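Local atomic coordinates of amino acid adenylation domain-containing protein (Bacillus stratosphericus LAMA 585, PDB entry 6ULY), a protein that probably selects an alpha-keto acid and activates it with ATP as a keto acyl adenylate, for nonribosomal depsipeptide synthesis. Residues G226-H231 / I336-V341; C297-A302 / R328-M333; K201-A206 / K385-I390; M219-I224 / Q241-T246. All coordinates share one frame; numbering follows the deposited sequence.

Contact 1: G226-H231 / I336-V341; sequences GIVMFH and ISSAVV. With QA7 (5'-O-{(S)-hydroxy[(4-methyl-2-oxopentanoyl)oxy]phosphoryl}adenosine), chain C.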
# COMPACT_ATOMS: atom_id res chain seq x y z
N GLY A 226 4.57 9.31 22.46
CA GLY A 226 4.88 10.62 23.00
C GLY A 226 3.64 11.32 23.54
O GLY A 226 3.68 11.92 24.61
N ILE A 227 2.53 11.23 22.81
CA ILE A 227 1.35 11.99 23.20
C ILE A 227 0.57 11.24 24.28
O ILE A 227 0.15 11.84 25.28
CB ILE A 227 0.48 12.31 21.97
CG1 ILE A 227 -0.78 13.08 22.39
CG2 ILE A 227 0.10 11.04 21.20
CD1 ILE A 227 -0.49 14.41 23.10
N VAL A 228 0.39 9.93 24.12
CA VAL A 228 -0.44 9.17 25.05
C VAL A 228 0.41 8.51 26.13
O VAL A 228 0.25 8.81 27.32
CB VAL A 228 -1.28 8.10 24.31
CG1 VAL A 228 -2.15 7.33 25.31
CG2 VAL A 228 -2.13 8.74 23.23
N MET A 229 1.32 7.62 25.72
CA MET A 229 2.02 6.80 26.71
C MET A 229 2.75 7.65 27.74
O MET A 229 2.96 7.20 28.87
CB MET A 229 3.00 5.85 26.02
CG MET A 229 3.68 4.89 26.98
SD MET A 229 4.76 3.70 26.15
CE MET A 229 6.02 4.78 25.47
N PHE A 230 3.14 8.87 27.38
CA PHE A 230 3.87 9.74 28.30
C PHE A 230 3.10 11.02 28.58
O PHE A 230 2.63 11.20 29.71
CB PHE A 230 5.27 10.01 27.76
CG PHE A 230 6.30 9.07 28.31
CD1 PHE A 230 7.29 9.53 29.16
CD2 PHE A 230 6.24 7.71 28.03
CE1 PHE A 230 8.22 8.66 29.69
CE2 PHE A 230 7.17 6.84 28.57
CZ PHE A 230 8.16 7.32 29.40
N HIS A 231 2.93 11.91 27.60
CA HIS A 231 2.35 13.21 27.91
C HIS A 231 1.01 13.07 28.63
O HIS A 231 0.82 13.62 29.72
CB HIS A 231 2.20 14.04 26.63
CG HIS A 231 1.54 15.36 26.85
ND1 HIS A 231 2.01 16.29 27.76
CD2 HIS A 231 0.44 15.91 26.28
CE1 HIS A 231 1.23 17.35 27.74
NE2 HIS A 231 0.27 17.15 26.85
N ILE A 336 -4.32 1.60 18.73
CA ILE A 336 -4.76 1.09 20.02
C ILE A 336 -4.23 2.00 21.14
O ILE A 336 -4.06 1.56 22.28
CB ILE A 336 -4.32 -0.37 20.22
CG1 ILE A 336 -2.80 -0.51 20.11
CG2 ILE A 336 -4.99 -1.28 19.17
CD1 ILE A 336 -2.30 -1.93 20.23
N SER A 337 -3.97 3.27 20.80
CA SER A 337 -3.65 4.32 21.77
C SER A 337 -2.30 4.11 22.46
O SER A 337 -2.13 4.49 23.62
CB SER A 337 -4.75 4.44 22.83
OG SER A 337 -5.98 4.80 22.23
N SER A 338 -1.34 3.53 21.75
CA SER A 338 0.04 3.35 22.20
C SER A 338 0.20 1.97 22.84
O SER A 338 -0.35 0.99 22.34
CB SER A 338 0.48 4.49 23.14
OG SER A 338 0.14 4.28 24.51
N ALA A 339 0.97 1.87 23.93
CA ALA A 339 1.39 0.56 24.42
C ALA A 339 0.22 -0.19 25.05
O ALA A 339 -0.64 0.40 25.70
CB ALA A 339 2.52 0.71 25.43
N VAL A 340 0.21 -1.51 24.84
CA VAL A 340 -0.78 -2.39 25.45
C VAL A 340 -0.14 -3.57 26.16
O VAL A 340 -0.84 -4.35 26.81
CB VAL A 340 -1.81 -2.88 24.42
CG1 VAL A 340 -2.62 -1.71 23.88
CG2 VAL A 340 -1.12 -3.63 23.28
N VAL A 341 1.18 -3.73 26.06
CA VAL A 341 1.92 -4.75 26.80
C VAL A 341 3.19 -4.12 27.36
O VAL A 341 3.82 -3.28 26.70
CB VAL A 341 2.28 -5.97 25.91
CG1 VAL A 341 1.04 -6.78 25.59
CG2 VAL A 341 2.99 -5.53 24.64
C01 QA7 C . 5.18 1.19 22.87
C02 QA7 C . 4.98 2.30 21.91
C03 QA7 C . 3.99 3.30 22.46
C04 QA7 C . 4.65 1.64 20.61
C05 QA7 C . 3.59 2.26 19.75
C06 QA7 C . 3.88 2.54 18.32
C10 QA7 C . 3.15 0.50 15.60
C11 QA7 C . 3.89 -0.53 15.06
C12 QA7 C . 3.31 -1.92 15.57
C13 QA7 C . 4.28 -2.67 15.55
C14 QA7 C . 5.62 -1.74 15.78
C16 QA7 C . 5.76 -1.28 18.11
C18 QA7 C . 7.09 -2.80 18.79
C19 QA7 C . 7.92 -3.69 19.46
C21 QA7 C . 8.32 -4.77 17.55
C23 QA7 C . 6.92 -2.97 17.48
N15 QA7 C . 6.10 -1.99 17.08
N17 QA7 C . 6.35 -1.76 19.16
N20 QA7 C . 8.50 -4.64 18.82
N22 QA7 C . 7.57 -3.98 16.88
N24 QA7 C . 8.11 -3.54 20.84
O07 QA7 C . 2.94 2.98 17.46
O09 QA7 C . 3.59 1.74 15.17
O25 QA7 C . 5.28 -0.55 15.62
O26 QA7 C . 4.54 -3.31 14.29
O27 QA7 C . 2.12 -2.46 14.82
O28 QA7 C . 3.64 4.23 15.53
O29 QA7 C . 1.69 3.15 15.41
O30 QA7 C . 4.94 2.38 17.95
O31 QA7 C . 2.56 2.46 20.19
P08 QA7 C . 3.00 3.01 15.87

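Contact 2: C297-A302 / R328-M333; sequences CMINGA and RPAFGM. With QA7 (5'-O-{(S)-hydroxy[(4-methyl-2-oxopentanoyl)oxy]phosphoryl}adenosine), chain C.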
# COMPACT_ATOMS: atom_id res chain seq x y z
N CYS A 297 12.17 3.48 35.27
CA CYS A 297 11.35 2.98 34.16
C CYS A 297 11.89 3.53 32.85
O CYS A 297 11.66 4.70 32.52
CB CYS A 297 9.89 3.36 34.37
SG CYS A 297 8.82 3.02 32.96
N MET A 298 12.58 2.69 32.09
CA MET A 298 13.04 3.04 30.75
C MET A 298 12.28 2.15 29.77
O MET A 298 12.70 1.03 29.47
CB MET A 298 14.55 2.86 30.60
CG MET A 298 15.37 3.65 31.59
SD MET A 298 17.08 3.80 31.05
CE MET A 298 16.91 5.12 29.84
N ILE A 299 11.16 2.66 29.26
CA ILE A 299 10.35 1.88 28.34
C ILE A 299 11.06 1.82 26.99
O ILE A 299 11.52 2.84 26.46
CB ILE A 299 8.95 2.49 28.21
CG1 ILE A 299 8.16 2.23 29.50
CG2 ILE A 299 8.23 1.90 27.00
CD1 ILE A 299 6.95 3.13 29.67
N ASN A 300 11.14 0.62 26.43
CA ASN A 300 11.77 0.37 25.14
C ASN A 300 10.70 -0.21 24.22
O ASN A 300 10.30 -1.37 24.38
CB ASN A 300 12.96 -0.58 25.29
CG ASN A 300 13.69 -0.81 23.99
OD1 ASN A 300 13.19 -0.51 22.91
ND2 ASN A 300 14.90 -1.36 24.08
N GLY A 301 10.24 0.58 23.26
CA GLY A 301 9.19 0.12 22.36
C GLY A 301 9.07 0.99 21.13
O GLY A 301 9.65 2.09 21.05
N ALA A 302 8.31 0.47 20.16
CA ALA A 302 8.02 1.07 18.86
C ALA A 302 8.68 0.26 17.74
O ALA A 302 8.30 0.38 16.57
CB ALA A 302 8.48 2.53 18.77
N ARG A 328 11.97 -1.60 30.34
CA ARG A 328 10.68 -2.28 30.19
C ARG A 328 10.31 -2.35 28.72
O ARG A 328 9.81 -1.36 28.15
CB ARG A 328 9.60 -1.55 30.99
CG ARG A 328 9.93 -1.47 32.46
CD ARG A 328 8.78 -0.92 33.28
NE ARG A 328 9.22 -0.55 34.63
CZ ARG A 328 8.47 0.11 35.51
NH1 ARG A 328 7.24 0.48 35.20
NH2 ARG A 328 8.97 0.41 36.70
N PRO A 329 10.56 -3.47 28.05
CA PRO A 329 10.06 -3.63 26.67
C PRO A 329 8.55 -3.43 26.62
O PRO A 329 7.82 -3.79 27.55
CB PRO A 329 10.46 -5.06 26.31
CG PRO A 329 11.63 -5.36 27.19
CD PRO A 329 11.39 -4.62 28.47
N ALA A 330 8.09 -2.84 25.52
CA ALA A 330 6.67 -2.58 25.35
C ALA A 330 6.33 -2.58 23.87
O ALA A 330 7.18 -2.34 23.02
CB ALA A 330 6.27 -1.24 25.98
N PHE A 331 5.06 -2.87 23.57
CA PHE A 331 4.55 -2.86 22.21
C PHE A 331 3.21 -2.15 22.18
O PHE A 331 2.42 -2.23 23.12
CB PHE A 331 4.41 -4.27 21.63
CG PHE A 331 3.27 -4.41 20.65
CD1 PHE A 331 3.43 -4.03 19.33
CD2 PHE A 331 2.05 -4.92 21.05
CE1 PHE A 331 2.38 -4.15 18.43
CE2 PHE A 331 1.00 -5.04 20.16
CZ PHE A 331 1.17 -4.65 18.85
N GLY A 332 2.95 -1.46 21.07
CA GLY A 332 1.66 -0.83 20.88
C GLY A 332 1.54 -0.30 19.47
O GLY A 332 2.44 -0.46 18.65
N MET A 333 0.41 0.34 19.21
CA MET A 333 0.14 0.93 17.91
C MET A 333 -0.68 2.19 18.12
O MET A 333 -1.43 2.31 19.09
CB MET A 333 -0.61 -0.03 16.97
CG MET A 333 -0.07 -1.45 16.93
SD MET A 333 -1.07 -2.55 15.90
CE MET A 333 -0.88 -1.76 14.30
C01 QA7 C . 5.18 1.19 22.87
C02 QA7 C . 4.98 2.30 21.91
C03 QA7 C . 3.99 3.30 22.46
C04 QA7 C . 4.65 1.64 20.61
C05 QA7 C . 3.59 2.26 19.75
C06 QA7 C . 3.88 2.54 18.32
C10 QA7 C . 3.15 0.50 15.60
C11 QA7 C . 3.89 -0.53 15.06
C12 QA7 C . 3.31 -1.92 15.57
C13 QA7 C . 4.28 -2.67 15.55
C14 QA7 C . 5.62 -1.74 15.78
C16 QA7 C . 5.76 -1.28 18.11
C18 QA7 C . 7.09 -2.80 18.79
C19 QA7 C . 7.92 -3.69 19.46
C21 QA7 C . 8.32 -4.77 17.55
C23 QA7 C . 6.92 -2.97 17.48
N15 QA7 C . 6.10 -1.99 17.08
N17 QA7 C . 6.35 -1.76 19.16
N20 QA7 C . 8.50 -4.64 18.82
N22 QA7 C . 7.57 -3.98 16.88
N24 QA7 C . 8.11 -3.54 20.84
O07 QA7 C . 2.94 2.98 17.46
O09 QA7 C . 3.59 1.74 15.17
O25 QA7 C . 5.28 -0.55 15.62
O26 QA7 C . 4.54 -3.31 14.29
O27 QA7 C . 2.12 -2.46 14.82
O28 QA7 C . 3.64 4.23 15.53
O29 QA7 C . 1.69 3.15 15.41
O30 QA7 C . 4.94 2.38 17.95
O31 QA7 C . 2.56 2.46 20.19
P08 QA7 C . 3.00 3.01 15.87

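Contact 3: K201-A206 / K385-I390; sequences KGTVAA and KPIPGI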
# COMPACT_ATOMS: atom_id res chain seq x y z
N LYS A 201 -5.25 4.75 31.62
CA LYS A 201 -5.57 4.12 32.89
C LYS A 201 -4.99 2.71 32.97
O LYS A 201 -4.47 2.30 34.01
CB LYS A 201 -7.08 4.10 33.10
CG LYS A 201 -7.67 5.50 33.23
CD LYS A 201 -9.19 5.49 33.27
CE LYS A 201 -9.72 6.90 33.47
NZ LYS A 201 -11.20 6.95 33.43
N GLY A 202 -5.06 1.96 31.87
CA GLY A 202 -4.40 0.66 31.85
C GLY A 202 -2.90 0.78 32.02
O GLY A 202 -2.29 0.00 32.76
N THR A 203 -2.29 1.75 31.34
CA THR A 203 -0.84 1.93 31.44
C THR A 203 -0.43 2.33 32.85
O THR A 203 0.57 1.82 33.38
CB THR A 203 -0.38 2.98 30.42
OG1 THR A 203 -0.51 2.45 29.10
CG2 THR A 203 1.08 3.38 30.67
N VAL A 204 -1.19 3.23 33.48
CA VAL A 204 -0.86 3.66 34.84
C VAL A 204 -0.93 2.48 35.80
O VAL A 204 -0.08 2.33 36.68
CB VAL A 204 -1.80 4.80 35.28
CG1 VAL A 204 -1.66 5.07 36.77
CG2 VAL A 204 -1.51 6.06 34.47
N ALA A 205 -1.95 1.63 35.66
CA ALA A 205 -2.12 0.51 36.58
C ALA A 205 -1.04 -0.54 36.41
O ALA A 205 -0.54 -1.09 37.40
CB ALA A 205 -3.50 -0.12 36.40
N ALA A 206 -0.66 -0.84 35.16
CA ALA A 206 0.34 -1.87 34.93
C ALA A 206 1.72 -1.42 35.40
O ALA A 206 2.49 -2.22 35.95
CB ALA A 206 0.38 -2.24 33.45
N LYS A 385 2.78 -9.02 29.66
CA LYS A 385 1.36 -9.28 29.71
C LYS A 385 0.57 -8.06 29.25
O LYS A 385 1.05 -6.93 29.36
CB LYS A 385 0.93 -9.64 31.13
CG LYS A 385 1.50 -10.95 31.64
CD LYS A 385 0.70 -11.48 32.83
CE LYS A 385 1.23 -12.84 33.27
NZ LYS A 385 2.66 -12.78 33.69
N PRO A 386 -0.64 -8.27 28.74
CA PRO A 386 -1.48 -7.12 28.38
C PRO A 386 -1.79 -6.26 29.59
O PRO A 386 -1.88 -6.75 30.72
CB PRO A 386 -2.76 -7.77 27.82
CG PRO A 386 -2.41 -9.19 27.57
CD PRO A 386 -1.33 -9.55 28.52
N ILE A 387 -1.95 -4.97 29.35
CA ILE A 387 -2.37 -4.06 30.41
C ILE A 387 -3.82 -4.38 30.75
O ILE A 387 -4.51 -5.04 29.95
CB ILE A 387 -2.21 -2.59 29.99
CG1 ILE A 387 -3.04 -2.27 28.75
CG2 ILE A 387 -0.74 -2.26 29.75
CD1 ILE A 387 -3.02 -0.79 28.36
N PRO A 388 -4.33 -3.96 31.90
CA PRO A 388 -5.75 -4.18 32.21
C PRO A 388 -6.64 -3.69 31.08
O PRO A 388 -6.39 -2.63 30.49
CB PRO A 388 -5.96 -3.38 33.50
CG PRO A 388 -4.62 -3.37 34.15
CD PRO A 388 -3.60 -3.36 33.04
N GLY A 389 -7.68 -4.47 30.79
CA GLY A 389 -8.66 -4.13 29.79
C GLY A 389 -8.39 -4.70 28.42
O GLY A 389 -9.31 -4.76 27.59
N ILE A 390 -7.16 -5.13 28.15
CA ILE A 390 -6.75 -5.59 26.82
C ILE A 390 -6.75 -7.11 26.80
O ILE A 390 -6.31 -7.76 27.75
CB ILE A 390 -5.36 -5.04 26.45
CG1 ILE A 390 -5.39 -3.51 26.34
CG2 ILE A 390 -4.88 -5.67 25.16
CD1 ILE A 390 -6.05 -2.98 25.10

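Contact 4: M219-I224 / Q241-T246; sequences MPLDHI and QIRART. With QA7 (5'-O-{(S)-hydroxy[(4-methyl-2-oxopentanoyl)oxy]phosphoryl}adenosine), chain C; SO4 (sulfate ion), chain D.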
# COMPACT_ATOMS: atom_id res chain seq x y z
N MET A 219 11.08 12.02 22.53
CA MET A 219 10.44 11.50 21.34
C MET A 219 9.34 12.46 20.87
O MET A 219 8.75 13.18 21.67
CB MET A 219 9.86 10.12 21.62
CG MET A 219 10.89 9.01 21.57
SD MET A 219 11.50 8.72 19.90
CE MET A 219 10.05 7.99 19.12
N PRO A 220 9.06 12.48 19.57
CA PRO A 220 8.05 13.42 19.05
C PRO A 220 6.69 13.23 19.69
O PRO A 220 6.22 12.11 19.88
CB PRO A 220 8.00 13.10 17.55
CG PRO A 220 9.27 12.39 17.25
CD PRO A 220 9.63 11.64 18.50
N LEU A 221 6.03 14.35 19.99
CA LEU A 221 4.66 14.33 20.47
C LEU A 221 3.67 13.89 19.40
O LEU A 221 2.51 13.62 19.73
CB LEU A 221 4.26 15.71 20.99
CG LEU A 221 4.87 16.15 22.32
CD1 LEU A 221 4.52 17.61 22.60
CD2 LEU A 221 4.40 15.25 23.45
N ASP A 222 4.10 13.82 18.14
CA ASP A 222 3.28 13.26 17.08
C ASP A 222 3.36 11.74 17.02
O ASP A 222 2.61 11.12 16.25
CB ASP A 222 3.68 13.85 15.73
CG ASP A 222 5.14 13.61 15.40
OD1 ASP A 222 5.46 12.54 14.84
OD2 ASP A 222 5.97 14.49 15.71
N HIS A 223 4.26 11.13 17.79
CA HIS A 223 4.28 9.69 17.98
C HIS A 223 3.33 9.33 19.11
O HIS A 223 3.27 10.02 20.14
CB HIS A 223 5.70 9.21 18.31
CG HIS A 223 5.89 7.72 18.23
ND1 HIS A 223 5.08 6.83 18.90
CD2 HIS A 223 6.80 6.98 17.56
CE1 HIS A 223 5.49 5.60 18.65
NE2 HIS A 223 6.53 5.66 17.84
N ILE A 224 2.57 8.25 18.92
CA ILE A 224 1.51 7.90 19.87
C ILE A 224 2.08 7.68 21.26
O ILE A 224 1.45 8.03 22.27
CB ILE A 224 0.73 6.67 19.37
CG1 ILE A 224 -0.58 6.52 20.13
CG2 ILE A 224 1.57 5.39 19.48
CD1 ILE A 224 -1.66 7.47 19.67
N GLN A 241 6.77 16.36 34.24
CA GLN A 241 7.25 15.84 32.97
C GLN A 241 8.15 16.87 32.29
O GLN A 241 7.80 18.05 32.22
CB GLN A 241 6.08 15.44 32.05
CG GLN A 241 5.14 16.57 31.66
CD GLN A 241 4.02 16.10 30.72
OE1 GLN A 241 4.27 15.79 29.55
NE2 GLN A 241 2.80 16.06 31.23
N ILE A 242 9.29 16.41 31.79
CA ILE A 242 10.27 17.25 31.11
C ILE A 242 10.27 16.87 29.64
O ILE A 242 10.42 15.69 29.29
CB ILE A 242 11.67 17.10 31.72
CG1 ILE A 242 11.69 17.69 33.14
CG2 ILE A 242 12.72 17.78 30.86
CD1 ILE A 242 11.65 16.65 34.23
N ARG A 243 10.12 17.87 28.78
CA ARG A 243 10.09 17.69 27.33
C ARG A 243 11.38 18.23 26.73
O ARG A 243 11.80 19.35 27.04
CB ARG A 243 8.88 18.40 26.72
CG ARG A 243 7.56 17.65 26.89
CD ARG A 243 7.52 16.33 26.13
NE ARG A 243 8.11 16.44 24.80
CZ ARG A 243 8.15 15.45 23.90
NH1 ARG A 243 7.63 14.26 24.18
NH2 ARG A 243 8.72 15.66 22.72
N ALA A 244 12.02 17.42 25.88
CA ALA A 244 13.17 17.83 25.10
C ALA A 244 12.84 17.70 23.62
O ALA A 244 11.94 16.96 23.22
CB ALA A 244 14.41 16.99 25.44
N ARG A 245 13.59 18.44 22.80
CA ARG A 245 13.42 18.37 21.36
C ARG A 245 14.09 17.12 20.81
O ARG A 245 15.21 16.77 21.20
CB ARG A 245 13.98 19.61 20.68
CG ARG A 245 13.23 20.89 21.02
CD ARG A 245 13.15 21.83 19.83
NE ARG A 245 12.50 23.09 20.16
CZ ARG A 245 12.24 24.06 19.29
NH1 ARG A 245 12.58 23.92 18.01
NH2 ARG A 245 11.64 25.17 19.69
N THR A 246 13.38 16.43 19.91
CA THR A 246 13.93 15.22 19.30
C THR A 246 15.24 15.51 18.59
O THR A 246 16.20 14.73 18.69
CB THR A 246 12.92 14.64 18.32
OG1 THR A 246 11.63 14.57 18.94
CG2 THR A 246 13.35 13.24 17.87
C01 QA7 C . 5.18 1.19 22.87
C02 QA7 C . 4.98 2.30 21.91
C03 QA7 C . 3.99 3.30 22.46
C04 QA7 C . 4.65 1.64 20.61
C05 QA7 C . 3.59 2.26 19.75
C06 QA7 C . 3.88 2.54 18.32
C10 QA7 C . 3.15 0.50 15.60
C11 QA7 C . 3.89 -0.53 15.06
C12 QA7 C . 3.31 -1.92 15.57
C13 QA7 C . 4.28 -2.67 15.55
C14 QA7 C . 5.62 -1.74 15.78
C16 QA7 C . 5.76 -1.28 18.11
C18 QA7 C . 7.09 -2.80 18.79
C19 QA7 C . 7.92 -3.69 19.46
C21 QA7 C . 8.32 -4.77 17.55
C23 QA7 C . 6.92 -2.97 17.48
N15 QA7 C . 6.10 -1.99 17.08
N17 QA7 C . 6.35 -1.76 19.16
N20 QA7 C . 8.50 -4.64 18.82
N22 QA7 C . 7.57 -3.98 16.88
N24 QA7 C . 8.11 -3.54 20.84
O07 QA7 C . 2.94 2.98 17.46
O09 QA7 C . 3.59 1.74 15.17
O25 QA7 C . 5.28 -0.55 15.62
O26 QA7 C . 4.54 -3.31 14.29
O27 QA7 C . 2.12 -2.46 14.82
O28 QA7 C . 3.64 4.23 15.53
O29 QA7 C . 1.69 3.15 15.41
O30 QA7 C . 4.94 2.38 17.95
O31 QA7 C . 2.56 2.46 20.19
P08 QA7 C . 3.00 3.01 15.87
S SO4 D . 10.31 24.17 23.10
O1 SO4 D . 9.89 25.17 22.15
O2 SO4 D . 10.58 22.92 22.45
O3 SO4 D . 9.26 23.98 24.06
O4 SO4 D . 11.48 24.59 23.79

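Contact 1: G226-H231 / I336-V341
Met229 and Ser338 are the nearest CA pair, their CA atoms 6.0 Å apart; the axes of the short segments, helix 226-231 and strand 338-341, approach to 7.7 Å with an angle of 57° between their directions. The helix is locally widened, because His231 N bonds to Gly226 O at 3.1 Å, a pi-type turn. No hydrogen bond crosses the interface, so the evidence for contact is van der Waals packing. Val228 brings its CG1 branch to within 3.9 Å of Ser338 OG, while its side chain also meets Val196, Asn199 and Val200 of helix 193-207. Met229 reaches further: with CG anti to the backbone N (chi1 -176°) the chain runs straight out to its sulfur and bends only at the last torsion. This sets SD 3.8 Å from Ala339 CB, and 3.8 Å from the methyl C03 of the bound keto acyl adenylate. Ala339 CB approaches the twin methyl C01 at 3.7 Å, whereas Ser338 lies by the keto oxygen, its CA 3.3 Å from O31. Ser337 and Ser338 face Met333 in a G1 beta bulge. Helix and bulged strand thus wall the acyl pocket of an adenylation domain, touching the isobutyl methyls through Met229 and Ala339.

Contact 2: C297-A302 / R328-M333
Ile299 and Arg328 begin the tightly bonded part of this parallel strand pair, in which three backbone hydrogen bonds follow one another. Arg328 N donates to Met298 O, Asn300 N returns to Arg328 O and Ala330 N reaches Asn300 O, each at 2.9 Å; the last is more bent, at 144°. On the face carrying Ile299 and Ala330, the CG2 branch of Ile299 lies 3.8 Å from Ala330 CB, and Phe342 packs against both. Strands 297-301 and 327-333 are joined through helix 307-317 as a beta-alpha-beta unit of the nine-stranded mixed sheet, and their short segments diverge by 42°. The bond from Ala330 N is the last between the segments; the next carbonyl serves the adenine instead, whose amino N24 donates to Ala330 O at 2.7 Å. Phe331 presents its ring edge in plane to the ribose carbon C13 of the adenylate. At the other end lies the partly exposed Arg328. Its chain, extended from CG to NE, places one guanidinium face against Cys297, whose CB sits over its centre, 3.7 Å from Arg328 CZ. Cys297 SG lies 3.7 Å from Arg328 NH1, a nitrogen that is hydrogen-bonded to Asn207 OD1.

Contact 3: K201-A206 / K385-I390
A type II beta turn, running from Ile387 to Ile390 just after a short, weakly bonded strand at about 385-386 on the edge of the nine-stranded mixed sheet, rests with its Ile387 and Pro388 on helix 193-207. The turn is closed by Ile390 N bonding to Ile387 O at 3.2 Å, and Gly389 in its third position has a positive phi of 94°, as this turn type favours. Packing centres on Gly202: Gly202 CA is 5.0 Å from Pro388 CA, the nearest CA pair. Having no side chain, it lets the turn sit directly against the helix backbone; a CB here would clash with Ile387 CD1 and sit tight against Pro388 O. Pro388 faces the helix with the CD side of its ring, placing CD 3.6 Å from Gly202 O. That carbonyl accepts from Ala206 N within the helix; Pro388, lacking an N-H, meets it only through the CD methylene. Its CG lies 4.1 Å from Ala205 CB at the more exposed rim. Ile387, which is buried, points its CB toward the helix. Its chi1 of 60° turns CG2 to Ala206 CB, at 3.9 Å, and the CG1 arm to Gly202 and Thr203. Thr203 turns its hydroxyl to Asn199 O, one helical turn back. Beside it, the arm of Ile387 ends with CD1 4.0 Å from Thr203 N.

Contact 4: M219-I224 / Q241-T246
Arg243 meets the loop 219-224 with the end of its guanidinium, turned edge-on to the carbonyl of Met219. Both NH2, at 2.7 Å, and NH1, at 3.0 Å, donate to Met219 O, which lies within 8° of the guanidinium plane. The NH1 bond runs nearly along the C=O axis, while NH2 comes from above the carbonyl plane. Two bonds to one buried oxygen should restrain the rotation of the planar group, which has weak outside partners too: Asn78 OD1 for NH2 and, as a long ion pair, Asp217 OD1 for NH1. Bends at chi2 and chi3 (-66° and -42°) fold the chain into place. Leu221 comes over the face of the guanidinium rather than at its edge: its CG stands 3.7 Å from Arg243 CZ, above the centre, and CD2 is 3.5 Å from NH1. Thr246 crosses the Pro220 ring at about a right angle. Its OG1 comes 3.6 Å from Pro220 CD, but bonds to Trp218 O, so the proline contact is packing alone. The same loop leads to the ligand: His223 CE1 lies 3.3 Å from the acyl oxygen O30 of the adenylate, and the His223 side chain caps Gly225 N at the start of helix 224-237. The contact bridges the loop after strand 214-217 to the end of strand 240-243, Leu221 also packing on helix 78-91 and Gln241 bonding to His231 of helix 224-237.

Overall arrangement
All four contacts bear on one mixed sheet, yet their chemistry differs. Contacts 1 and 2 are buried, about 9 Å apart between centres, and share adjacent strands: Val340 N probably bonds to Phe331 O and Ser338 N to Met333 O. Contact 2 is held by backbone bonds and receives the adenine, whereas contact 1 has no hydrogen bond between its segments, packs Val228 and Met229 on Ser338 and Ala339, and receives the acyl tail. Contact 4, also buried, relies on a charged side chain clasping a carbonyl, and touches contact 1 where Ile227 CB packs on Leu221 O. Contact 3 is only partly buried and bond-free between its segments; it lies at the sheet edge, where Ile387 N probably bonds to Val340 O.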